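Local coordinates for protein phosphoglycerate dehydrogenase (Lactobacillus plantarum, PDB 3EVT) that probably catalyses the NAD-dependent oxidation of 3-phosphoglycerate to 3-phosphohydroxypyruvate, the first step of the phosphorylated route to serine, at residues P49-I54 with Y74-A79; A88-I93 with F289-A294; T235-A240 with S247-D252; E257-D262 with V271-H276. All coordinates share one frame; numbering follows the deposited sequence.

Contact 1. Residues P49-I54 with Y74-A79; sequences PLLKTI and YLPLKA
Leu51 of helix 50-56 packs against Leu75 and Pro76, the two residues that lead into helix 77-82, in the smaller domain, built on a parallel five-stranded sheet. The touching is done by one methyl of Leu51. Its CD2 lies 4.1 Å from Leu75 CD2, the leucine side chains crossing at roughly a right angle, and 4.0 Å from Pro76 CD on the proline ring, which it meets at a slant. The meeting is wholly apolar. Leu51 CG stands anti to the backbone N (chi1 -179°), and this carries the fork off the helix toward the 74-79 segment. The two helices belong to successive crossovers of the flavodoxin-like alpha/beta layout: helix 50-56 runs between strands 41-45 and 64-66, and helix 77-82 between 64-66 and 86-88. Met44 of strand 41-45 and Leu62 also touch the Leu51 side chain, so the leucine is buried between sheet and loop. Pro76 holds the N-cap position of helix 77-82 and is the centre of an inverse gamma turn. Leu55, one turn after Leu51 on the same helix, touches both Pro76 and Ala79.

Contact 2. Residues A88-I93 with F289-A294; sequences ANTSGI and FPIFAA
Ile291 projects from helix 284-302 toward Asn89 and Thr90 in a loop and toward Ile93, the first residue of helix 93-110, and its side chain forks at CB. The shorter branch ends at CG2, which rests 3.7 Å from the backbone O of Asn89. The longer branch runs from CB through CG1, with CG1 anti to the carbonyl carbon (chi1 -66°), and then extends to CD1 (chi2 168°). This terminal methyl sits among three groups: Thr90 CA at 4.0 Å, Thr90 CG2 at 4.1 Å, and Ile93, whose CG1 and CD1 each lie 3.9 Å from Ile291 CD1. The Thr90 side chain crosses that of Ile291 at about a right angle. The loop joins strand 86-88, at one end of the small domain's sheet, to helix 93-110 and the nucleotide-binding domain; helix 284-302 follows that domain in the chain. The contact therefore brings together the outgoing and returning connections, at the interdomain hinge expected in D-2-hydroxyacid dehydrogenases. Asn89 O, beside the CG2 methyl, accepts hydrogen bonds from Gln66 NE2 and Asn308 ND2. The Asn89 side chain turns to other partners: ND2 donates to Ala70 O, while OD1 receives a weak bond from Ser91 N.

Contact 3. Residues T235-A240 with S247-D252; sequences TALMTA and SMAALD
Leu237 divides its two methyls between Ala249 and Leu251 in a beta-alpha-beta unit of the Rossmann-type nucleotide-binding domain, made of strand 222-225, helix 234-242 and strand 248-251. CD1 of Leu237 lies 4.0 Å from Ala249 CB. CD2 of the same leucine approaches Leu251 tip to tip, 3.9 Å from Leu251 CD1. Leu237 CG is anti to the backbone N (chi1 172°), a setting that aims the fork from the helix down onto the sheet. Ala249 and Leu251, two residues apart on the strand, both point toward the helix. The CA atoms of Leu237 and Ala249, the nearest across the two segments, are 8.4 Å apart, and the single CB of Ala249 is what Leu237 CD1 meets. In the next shell, Leu223 of strand 222-225 and Leu246 also touch Leu237, while Leu265 and Asn225 touch Leu251. The helix is held by its own backbone bonds, among them Ala240 N to Ala236 O at 2.7 Å, and Asp233 OD1 receives the N-H of Ala236 near its start. Between the two inward residues, Ala250 meets Ala105 of helix 93-110 and Tyr113 of the second subunit. On the helix-facing side of the strand, CD1 is the nearer of the two Leu251 methyls, and Leu251 CD2 follows at 4.2 Å from Leu237 CD2.

Contact 4. Residues E257-D262 with V271-H276; sequences EPLPTD and VLITPH
Glu257 OE2 receives the N-H of His276 ND1 in a short, nearly straight hydrogen bond of 2.5 Å (172° at the hydrogen). The oxygen sits at the edge of the imidazole, in its plane. On the carboxylate, the ring nitrogen comes in on the syn side, 21° out of the plane, and the two flat groups are turned 67° against each other. Glu257 reaches this far because its CG is anti to the backbone N and the chain stays extended beyond. Its other oxygen, OE1, accepts the backbone N-H of Thr254, so both ends of the carboxylate are held. The pair ties the loop between strands 248-251 and 271-273 to the residues after the Rossmann-type sheet's last strand, consistent with the histidine-glutamate pair of D-2-hydroxyacid dehydrogenases. With an alanine in place of Glu257, His276 ND1 would probably lose its acceptor and the imidazole would be freer to turn. Leu259 CD2 meets Ile273 CD1 at 4.2 Å, the side chains crossing at about a right angle where the loop packs on strand 271-273. Trp126 of the second subunit packs on Glu257, Leu259 and Pro275, while its Gln120 hydrogen-bonds Val271 O and Ile273 N.

Overall arrangement
Contact 1 lies in the small domain, contact 2 at its junction with the nucleotide-binding domain, and contacts 3 and 4 within the latter. The centres of contacts 1 and 2 are 20 Å apart, those of contacts 3 and 4 only 12 Å, and those of contacts 1 and 3 about 53 Å. Contacts 3 and 4 share one sheet: strands 248-251 and 271-273 are parallel neighbours, with Ala249 O 2.8 Å from Leu272 N. Contact 2 joins segments 196 residues apart, contacts 3 and 4 falling between them in sequence; its nearest atoms stay about 13 Å from contact 4. In this family the active site lies in the interdomain cleft, so the His276-Glu257 pair probably marks its position.

Contact 1. Residues P49-I54 with Y74-A79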
loop_
_atom_site.group_PDB
_atom_site.type_symbol
_atom_site.label_atom_id
_atom_site.label_comp_id
_atom_site.label_asym_id
_atom_site.label_seq_id
_atom_site.Cartn_x
_atom_site.Cartn_y
_atom_site.Cartn_z
ATOM N N PRO A 49 7.990 31.411 -18.991
ATOM C CA PRO A 49 8.336 32.837 -18.915
ATOM C C PRO A 49 7.166 33.725 -18.455
ATOM O O PRO A 49 7.403 34.727 -17.777
ATOM C CB PRO A 49 8.733 33.172 -20.365
ATOM C CG PRO A 49 9.359 31.884 -20.859
ATOM C CD PRO A 49 8.525 30.773 -20.216
ATOM N N LEU A 50 5.933 33.355 -18.816
ATOM C CA LEU A 50 4.738 34.090 -18.385
ATOM C C LEU A 50 4.533 34.099 -16.892
ATOM O O LEU A 50 3.860 34.985 -16.370
ATOM C CB LEU A 50 3.489 33.538 -19.040
ATOM C CG LEU A 50 3.411 34.027 -20.473
ATOM C CD1 LEU A 50 2.278 33.333 -21.169
ATOM C CD2 LEU A 50 3.223 35.543 -20.450
ATOM N N LEU A 51 5.114 33.131 -16.190
ATOM C CA LEU A 51 5.010 33.146 -14.739
ATOM C C LEU A 51 5.376 34.562 -14.232
ATOM O O LEU A 51 4.602 35.214 -13.541
ATOM C CB LEU A 51 5.872 32.032 -14.096
ATOM C CG LEU A 51 5.898 31.853 -12.559
ATOM C CD1 LEU A 51 4.477 31.876 -11.972
ATOM C CD2 LEU A 51 6.707 30.589 -12.079
ATOM N N LYS A 52 6.551 35.043 -14.601
ATOM C CA LYS A 52 6.975 36.420 -14.279
ATOM C C LYS A 52 5.979 37.518 -14.692
ATOM O O LYS A 52 5.600 38.377 -13.876
ATOM C CB LYS A 52 8.322 36.711 -14.952
ATOM N N THR A 53 5.587 37.516 -15.964
ATOM C CA THR A 53 4.646 38.535 -16.462
ATOM C C THR A 53 3.400 38.562 -15.568
ATOM O O THR A 53 3.087 39.589 -14.948
ATOM C CB THR A 53 4.179 38.235 -17.878
ATOM O OG1 THR A 53 5.296 37.858 -18.686
ATOM C CG2 THR A 53 3.504 39.448 -18.465
ATOM N N ILE A 54 2.729 37.404 -15.479
ATOM C CA ILE A 54 1.484 37.227 -14.708
ATOM C C ILE A 54 1.586 37.730 -13.256
ATOM O O ILE A 54 0.738 38.523 -12.785
ATOM C CB ILE A 54 1.033 35.750 -14.788
ATOM C CG1 ILE A 54 0.593 35.433 -16.213
ATOM C CG2 ILE A 54 -0.137 35.480 -13.877
ATOM C CD1 ILE A 54 0.496 33.958 -16.514
ATOM N N TYR A 74 15.177 28.604 -9.559
ATOM C CA TYR A 74 15.137 29.943 -10.088
ATOM C C TYR A 74 13.710 30.456 -10.122
ATOM O O TYR A 74 13.400 31.374 -10.891
ATOM C CB TYR A 74 15.755 29.975 -11.495
ATOM N N LEU A 75 12.843 29.867 -9.298
ATOM C CA LEU A 75 11.420 30.224 -9.275
ATOM C C LEU A 75 11.203 31.426 -8.368
ATOM O O LEU A 75 11.781 31.480 -7.294
ATOM C CB LEU A 75 10.587 29.049 -8.758
ATOM C CG LEU A 75 10.432 27.792 -9.621
ATOM C CD1 LEU A 75 9.636 26.749 -8.841
ATOM C CD2 LEU A 75 9.783 28.084 -10.989
ATOM N N PRO A 76 10.356 32.391 -8.773
ATOM C CA PRO A 76 10.239 33.572 -7.923
ATOM C C PRO A 76 9.597 33.224 -6.606
ATOM O O PRO A 76 8.442 33.563 -6.360
ATOM C CB PRO A 76 9.327 34.503 -8.731
ATOM C CG PRO A 76 8.575 33.614 -9.627
ATOM C CD PRO A 76 9.552 32.524 -9.998
ATOM N N LEU A 77 10.367 32.568 -5.748
ATOM C CA LEU A 77 9.862 32.055 -4.485
ATOM C C LEU A 77 9.114 33.085 -3.662
ATOM O O LEU A 77 8.006 32.804 -3.179
ATOM C CB LEU A 77 11.004 31.448 -3.673
ATOM C CG LEU A 77 11.688 30.259 -4.354
ATOM C CD1 LEU A 77 13.039 29.894 -3.664
ATOM C CD2 LEU A 77 10.731 29.058 -4.404
ATOM N N LYS A 78 9.716 34.266 -3.494
ATOM C CA LYS A 78 9.106 35.322 -2.673
ATOM C C LYS A 78 7.797 35.858 -3.252
ATOM O O LYS A 78 6.850 36.042 -2.519
ATOM C CB LYS A 78 10.089 36.470 -2.372
ATOM N N ALA A 79 7.734 36.105 -4.548
ATOM C CA ALA A 79 6.466 36.486 -5.154
ATOM C C ALA A 79 5.340 35.438 -4.933
ATOM O O ALA A 79 4.219 35.778 -4.515
ATOM C CB ALA A 79 6.652 36.795 -6.644
#

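Contact 2. Residues A88-I93 with F289-A294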
loop_
_atom_site.group_PDB
_atom_site.type_symbol
_atom_site.label_atom_id
_atom_site.label_comp_id
_atom_site.label_asym_id
_atom_site.label_seq_id
_atom_site.Cartn_x
_atom_site.Cartn_y
_atom_site.Cartn_z
ATOM N N ALA A 88 3.950 22.572 -6.466
ATOM C CA ALA A 88 4.367 21.170 -6.313
ATOM C C ALA A 88 5.385 20.905 -7.395
ATOM O O ALA A 88 5.395 21.620 -8.419
ATOM C CB ALA A 88 3.203 20.207 -6.454
ATOM N N ASN A 89 6.233 19.886 -7.161
ATOM C CA ASN A 89 7.227 19.441 -8.124
ATOM C C ASN A 89 7.032 17.962 -8.440
ATOM O O ASN A 89 5.942 17.424 -8.224
ATOM C CB ASN A 89 8.634 19.778 -7.639
ATOM C CG ASN A 89 9.051 18.942 -6.489
ATOM O OD1 ASN A 89 8.315 18.065 -6.038
ATOM N ND2 ASN A 89 10.250 19.205 -5.984
ATOM N N THR A 90 8.069 17.325 -8.995
ATOM C CA THR A 90 8.013 15.942 -9.471
ATOM C C THR A 90 9.056 15.015 -8.822
ATOM O O THR A 90 9.573 14.109 -9.482
ATOM C CB THR A 90 8.271 15.879 -10.984
ATOM O OG1 THR A 90 9.360 16.761 -11.287
ATOM C CG2 THR A 90 7.001 16.292 -11.804
ATOM N N SER A 91 9.379 15.211 -7.554
ATOM C CA SER A 91 10.275 14.251 -6.919
ATOM C C SER A 91 9.661 12.904 -6.547
ATOM O O SER A 91 8.439 12.710 -6.594
ATOM C CB SER A 91 11.001 14.850 -5.713
ATOM O OG SER A 91 10.085 15.440 -4.843
ATOM N N GLY A 92 10.529 11.942 -6.220
ATOM C CA GLY A 92 10.083 10.655 -5.687
ATOM C C GLY A 92 9.634 9.594 -6.675
ATOM O O GLY A 92 9.216 8.487 -6.267
ATOM N N ILE A 93 9.715 9.901 -7.973
ATOM C CA ILE A 93 9.135 8.996 -8.979
ATOM C C ILE A 93 9.800 7.627 -9.032
ATOM O O ILE A 93 9.120 6.582 -8.924
ATOM C CB ILE A 93 9.121 9.590 -10.387
ATOM C CG1 ILE A 93 8.304 10.902 -10.400
ATOM C CG2 ILE A 93 8.523 8.513 -11.345
ATOM C CD1 ILE A 93 8.327 11.647 -11.752
ATOM N N PHE A 289 2.763 13.466 -15.643
ATOM C CA PHE A 289 1.374 13.906 -15.821
ATOM C C PHE A 289 0.417 13.473 -14.700
ATOM O O PHE A 289 -0.352 14.304 -14.218
ATOM C CB PHE A 289 0.793 13.503 -17.180
ATOM C CG PHE A 289 -0.632 13.995 -17.380
ATOM C CD1 PHE A 289 -0.886 15.349 -17.636
ATOM C CD2 PHE A 289 -1.711 13.123 -17.264
ATOM C CE1 PHE A 289 -2.213 15.843 -17.806
ATOM C CE2 PHE A 289 -3.066 13.604 -17.421
ATOM C CZ PHE A 289 -3.309 14.963 -17.683
ATOM N N PRO A 290 0.470 12.186 -14.261
ATOM C CA PRO A 290 -0.391 11.771 -13.127
ATOM C C PRO A 290 -0.162 12.605 -11.857
ATOM O O PRO A 290 -1.106 12.772 -11.060
ATOM C CB PRO A 290 0.047 10.334 -12.864
ATOM C CG PRO A 290 0.575 9.834 -14.174
ATOM C CD PRO A 290 1.235 11.048 -14.817
ATOM N N ILE A 291 1.073 13.100 -11.663
ATOM C CA ILE A 291 1.353 13.998 -10.537
ATOM C C ILE A 291 0.503 15.285 -10.618
ATOM O O ILE A 291 -0.215 15.601 -9.684
ATOM C CB ILE A 291 2.869 14.305 -10.318
ATOM C CG1 ILE A 291 3.607 13.027 -9.905
ATOM C CG2 ILE A 291 3.060 15.352 -9.185
ATOM C CD1 ILE A 291 5.178 13.147 -9.948
ATOM N N PHE A 292 0.576 15.987 -11.735
ATOM C CA PHE A 292 -0.311 17.121 -12.033
ATOM C C PHE A 292 -1.821 16.775 -11.967
ATOM O O PHE A 292 -2.564 17.453 -11.290
ATOM C CB PHE A 292 -0.030 17.694 -13.431
ATOM C CG PHE A 292 -0.932 18.839 -13.762
ATOM C CD1 PHE A 292 -0.885 20.004 -12.978
ATOM C CD2 PHE A 292 -1.857 18.739 -14.786
ATOM C CE1 PHE A 292 -1.741 21.049 -13.240
ATOM C CE2 PHE A 292 -2.731 19.767 -15.049
ATOM C CZ PHE A 292 -2.679 20.916 -14.292
ATOM N N ALA A 293 -2.246 15.726 -12.653
ATOM C CA ALA A 293 -3.645 15.285 -12.633
ATOM C C ALA A 293 -4.180 15.097 -11.199
ATOM O O ALA A 293 -5.292 15.570 -10.856
ATOM C CB ALA A 293 -3.819 13.964 -13.474
ATOM N N ALA A 294 -3.376 14.472 -10.343
ATOM C CA ALA A 294 -3.771 14.294 -8.910
ATOM C C ALA A 294 -3.770 15.587 -8.126
ATOM O O ALA A 294 -4.739 15.870 -7.413
ATOM C CB ALA A 294 -2.878 13.252 -8.218
#

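Contact 3. Residues T235-A240 with S247-D252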
loop_
_atom_site.group_PDB
_atom_site.type_symbol
_atom_site.label_atom_id
_atom_site.label_comp_id
_atom_site.label_asym_id
_atom_site.label_seq_id
_atom_site.Cartn_x
_atom_site.Cartn_y
_atom_site.Cartn_z
ATOM N N THR A 235 25.305 -18.479 -1.489
ATOM C CA THR A 235 25.405 -19.779 -0.838
ATOM C C THR A 235 24.772 -19.814 0.549
ATOM O O THR A 235 23.925 -20.686 0.826
ATOM C CB THR A 235 26.874 -20.253 -0.783
ATOM O OG1 THR A 235 27.286 -20.523 -2.132
ATOM C CG2 THR A 235 26.997 -21.523 0.057
ATOM N N ALA A 236 25.158 -18.840 1.375
ATOM C CA ALA A 236 24.562 -18.669 2.699
ATOM C C ALA A 236 23.033 -18.560 2.599
ATOM O O ALA A 236 22.296 -19.199 3.381
ATOM C CB ALA A 236 25.143 -17.456 3.369
ATOM N N LEU A 237 22.564 -17.769 1.621
ATOM C CA LEU A 237 21.137 -17.559 1.400
ATOM C C LEU A 237 20.422 -18.910 1.182
ATOM O O LEU A 237 19.427 -19.237 1.871
ATOM C CB LEU A 237 20.892 -16.567 0.239
ATOM C CG LEU A 237 19.401 -16.414 -0.207
ATOM C CD1 LEU A 237 18.477 -15.840 0.888
ATOM C CD2 LEU A 237 19.209 -15.618 -1.486
ATOM N N MET A 238 20.940 -19.709 0.247
ATOM C CA MET A 238 20.325 -20.993 -0.032
ATOM C C MET A 238 20.341 -21.920 1.180
ATOM O O MET A 238 19.343 -22.611 1.433
ATOM C CB MET A 238 20.918 -21.642 -1.287
ATOM C CG MET A 238 20.485 -20.901 -2.592
ATOM S SD MET A 238 20.976 -21.782 -4.084
ATOM C CE MET A 238 22.706 -21.347 -3.986
ATOM N N THR A 239 21.430 -21.890 1.960
ATOM C CA THR A 239 21.466 -22.687 3.178
ATOM C C THR A 239 20.571 -22.143 4.326
ATOM O O THR A 239 19.910 -22.928 5.026
ATOM C CB THR A 239 22.939 -23.157 3.566
ATOM O OG1 THR A 239 23.689 -22.073 4.065
ATOM C CG2 THR A 239 23.695 -23.681 2.325
ATOM N N ALA A 240 20.459 -20.818 4.451
ATOM C CA ALA A 240 19.492 -20.204 5.406
ATOM C C ALA A 240 18.038 -20.582 5.104
ATOM O O ALA A 240 17.242 -20.773 6.025
ATOM C CB ALA A 240 19.612 -18.714 5.421
ATOM N N SER A 247 12.187 -17.545 5.471
ATOM C CA SER A 247 11.038 -18.205 4.813
ATOM C C SER A 247 11.060 -18.106 3.276
ATOM O O SER A 247 10.573 -19.008 2.602
ATOM C CB SER A 247 9.701 -17.671 5.326
ATOM O OG SER A 247 9.688 -16.251 5.393
ATOM N N MET A 248 11.630 -17.027 2.725
ATOM C CA MET A 248 11.450 -16.694 1.300
ATOM C C MET A 248 12.474 -15.607 0.970
ATOM O O MET A 248 12.911 -14.871 1.877
ATOM C CB MET A 248 10.039 -16.106 1.028
ATOM C CG MET A 248 8.878 -17.073 1.004
ATOM S SD MET A 248 8.695 -18.244 -0.394
ATOM C CE MET A 248 9.036 -17.058 -1.649
ATOM N N ALA A 249 12.829 -15.490 -0.310
ATOM C CA ALA A 249 13.631 -14.345 -0.773
ATOM C C ALA A 249 13.096 -13.781 -2.091
ATOM O O ALA A 249 12.463 -14.493 -2.870
ATOM C CB ALA A 249 15.044 -14.723 -0.924
ATOM N N ALA A 250 13.324 -12.501 -2.327
ATOM C CA ALA A 250 13.031 -11.925 -3.640
ATOM C C ALA A 250 14.251 -11.143 -4.015
ATOM O O ALA A 250 14.638 -10.206 -3.324
ATOM C CB ALA A 250 11.789 -11.024 -3.605
ATOM N N LEU A 251 14.899 -11.545 -5.089
ATOM C CA LEU A 251 16.110 -10.808 -5.458
ATOM C C LEU A 251 15.875 -10.140 -6.795
ATOM O O LEU A 251 15.605 -10.812 -7.773
ATOM C CB LEU A 251 17.319 -11.742 -5.528
ATOM C CG LEU A 251 17.443 -12.769 -4.420
ATOM C CD1 LEU A 251 18.529 -13.818 -4.851
ATOM C CD2 LEU A 251 17.763 -12.050 -3.041
ATOM N N ASP A 252 15.983 -8.822 -6.825
ATOM C CA ASP A 252 15.880 -8.102 -8.084
ATOM C C ASP A 252 17.255 -7.818 -8.662
ATOM O O ASP A 252 17.354 -7.275 -9.760
ATOM C CB ASP A 252 15.159 -6.757 -7.903
ATOM C CG ASP A 252 14.832 -6.096 -9.236
ATOM O OD1 ASP A 252 14.244 -6.759 -10.125
ATOM O OD2 ASP A 252 15.129 -4.901 -9.392
#

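Contact 4. Residues E257-D262 with V271-H276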
loop_
_atom_site.group_PDB
_atom_site.type_symbol
_atom_site.label_atom_id
_atom_site.label_comp_id
_atom_site.label_asym_id
_atom_site.label_seq_id
_atom_site.Cartn_x
_atom_site.Cartn_y
_atom_site.Cartn_z
ATOM N N GLU A 257 25.380 -11.236 -12.162
ATOM C CA GLU A 257 24.242 -10.695 -12.886
ATOM C C GLU A 257 24.696 -10.345 -14.293
ATOM O O GLU A 257 25.689 -9.657 -14.443
ATOM C CB GLU A 257 23.758 -9.409 -12.176
ATOM C CG GLU A 257 22.355 -8.906 -12.551
ATOM C CD GLU A 257 22.000 -7.667 -11.737
ATOM O OE1 GLU A 257 22.133 -7.733 -10.516
ATOM O OE2 GLU A 257 21.650 -6.618 -12.303
ATOM N N PRO A 258 23.966 -10.785 -15.324
ATOM C CA PRO A 258 22.755 -11.607 -15.245
ATOM C C PRO A 258 22.973 -12.865 -14.470
ATOM O O PRO A 258 24.090 -13.392 -14.451
ATOM C CB PRO A 258 22.479 -11.989 -16.700
ATOM C CG PRO A 258 23.022 -10.851 -17.483
ATOM C CD PRO A 258 24.200 -10.272 -16.683
ATOM N N LEU A 259 21.907 -13.369 -13.853
ATOM C CA LEU A 259 21.959 -14.711 -13.293
ATOM C C LEU A 259 21.911 -15.702 -14.439
ATOM O O LEU A 259 20.888 -15.783 -15.143
ATOM C CB LEU A 259 20.796 -14.980 -12.345
ATOM C CG LEU A 259 21.058 -16.129 -11.372
ATOM C CD1 LEU A 259 22.187 -15.723 -10.412
ATOM C CD2 LEU A 259 19.746 -16.511 -10.626
ATOM N N PRO A 260 23.003 -16.472 -14.637
ATOM C CA PRO A 260 23.065 -17.519 -15.696
ATOM C C PRO A 260 21.941 -18.540 -15.573
ATOM O O PRO A 260 21.580 -18.931 -14.448
ATOM C CB PRO A 260 24.394 -18.217 -15.426
ATOM C CG PRO A 260 25.227 -17.189 -14.621
ATOM C CD PRO A 260 24.221 -16.447 -13.796
ATOM N N THR A 261 21.457 -19.030 -16.714
ATOM C CA THR A 261 20.237 -19.811 -16.767
ATOM C C THR A 261 20.308 -21.159 -16.079
ATOM O O THR A 261 19.290 -21.804 -15.869
ATOM C CB THR A 261 19.772 -20.048 -18.218
ATOM O OG1 THR A 261 20.780 -20.785 -18.932
ATOM C CG2 THR A 261 19.453 -18.722 -18.929
ATOM N N ASP A 262 21.517 -21.590 -15.733
ATOM C CA ASP A 262 21.696 -22.866 -15.073
ATOM C C ASP A 262 21.994 -22.650 -13.598
ATOM O O ASP A 262 22.326 -23.601 -12.900
ATOM C CB ASP A 262 22.873 -23.601 -15.712
ATOM C CG ASP A 262 24.090 -22.682 -15.927
ATOM O OD1 ASP A 262 24.338 -21.727 -15.142
ATOM O OD2 ASP A 262 24.814 -22.904 -16.908
ATOM N N VAL A 271 12.493 -18.596 -3.924
ATOM C CA VAL A 271 13.243 -17.395 -4.285
ATOM C C VAL A 271 12.596 -16.821 -5.532
ATOM O O VAL A 271 12.366 -17.565 -6.500
ATOM C CB VAL A 271 14.754 -17.677 -4.513
ATOM C CG1 VAL A 271 15.513 -16.399 -4.862
ATOM C CG2 VAL A 271 15.360 -18.306 -3.301
ATOM N N LEU A 272 12.249 -15.534 -5.507
ATOM C CA LEU A 272 11.595 -14.939 -6.676
ATOM C C LEU A 272 12.602 -14.073 -7.351
ATOM O O LEU A 272 12.951 -13.050 -6.810
ATOM C CB LEU A 272 10.413 -14.036 -6.273
ATOM C CG LEU A 272 9.381 -14.519 -5.237
ATOM C CD1 LEU A 272 8.232 -13.499 -4.937
ATOM C CD2 LEU A 272 8.836 -15.844 -5.641
ATOM N N ILE A 273 13.057 -14.460 -8.533
ATOM C CA ILE A 273 14.084 -13.714 -9.231
ATOM C C ILE A 273 13.380 -12.741 -10.156
ATOM O O ILE A 273 12.532 -13.153 -10.965
ATOM C CB ILE A 273 14.997 -14.675 -10.124
ATOM C CG1 ILE A 273 15.534 -15.827 -9.301
ATOM C CG2 ILE A 273 16.175 -13.896 -10.756
ATOM C CD1 ILE A 273 16.545 -15.388 -8.220
ATOM N N THR A 274 13.693 -11.459 -10.052
ATOM C CA THR A 274 13.228 -10.561 -11.067
ATOM C C THR A 274 14.481 -9.948 -11.646
ATOM O O THR A 274 15.413 -9.671 -10.919
ATOM C CB THR A 274 12.262 -9.444 -10.528
ATOM O OG1 THR A 274 12.929 -8.703 -9.491
ATOM C CG2 THR A 274 10.996 -10.079 -9.967
ATOM N N PRO A 275 14.496 -9.739 -12.976
ATOM C CA PRO A 275 15.730 -9.317 -13.635
ATOM C C PRO A 275 16.024 -7.846 -13.546
ATOM O O PRO A 275 15.980 -7.183 -14.566
ATOM C CB PRO A 275 15.495 -9.711 -15.094
ATOM C CG PRO A 275 14.037 -9.641 -15.294
ATOM C CD PRO A 275 13.374 -9.920 -13.929
ATOM N N HIS A 276 16.369 -7.349 -12.361
ATOM C CA HIS A 276 16.725 -5.936 -12.132
ATOM C C HIS A 276 15.701 -4.947 -12.698
ATOM O O HIS A 276 16.077 -3.902 -13.280
ATOM C CB HIS A 276 18.115 -5.601 -12.701
ATOM C CG HIS A 276 18.852 -4.548 -11.922
ATOM N ND1 HIS A 276 20.209 -4.619 -11.668
ATOM C CD2 HIS A 276 18.422 -3.398 -11.339
ATOM C CE1 HIS A 276 20.581 -3.563 -10.960
ATOM N NE2 HIS A 276 19.516 -2.805 -10.749
#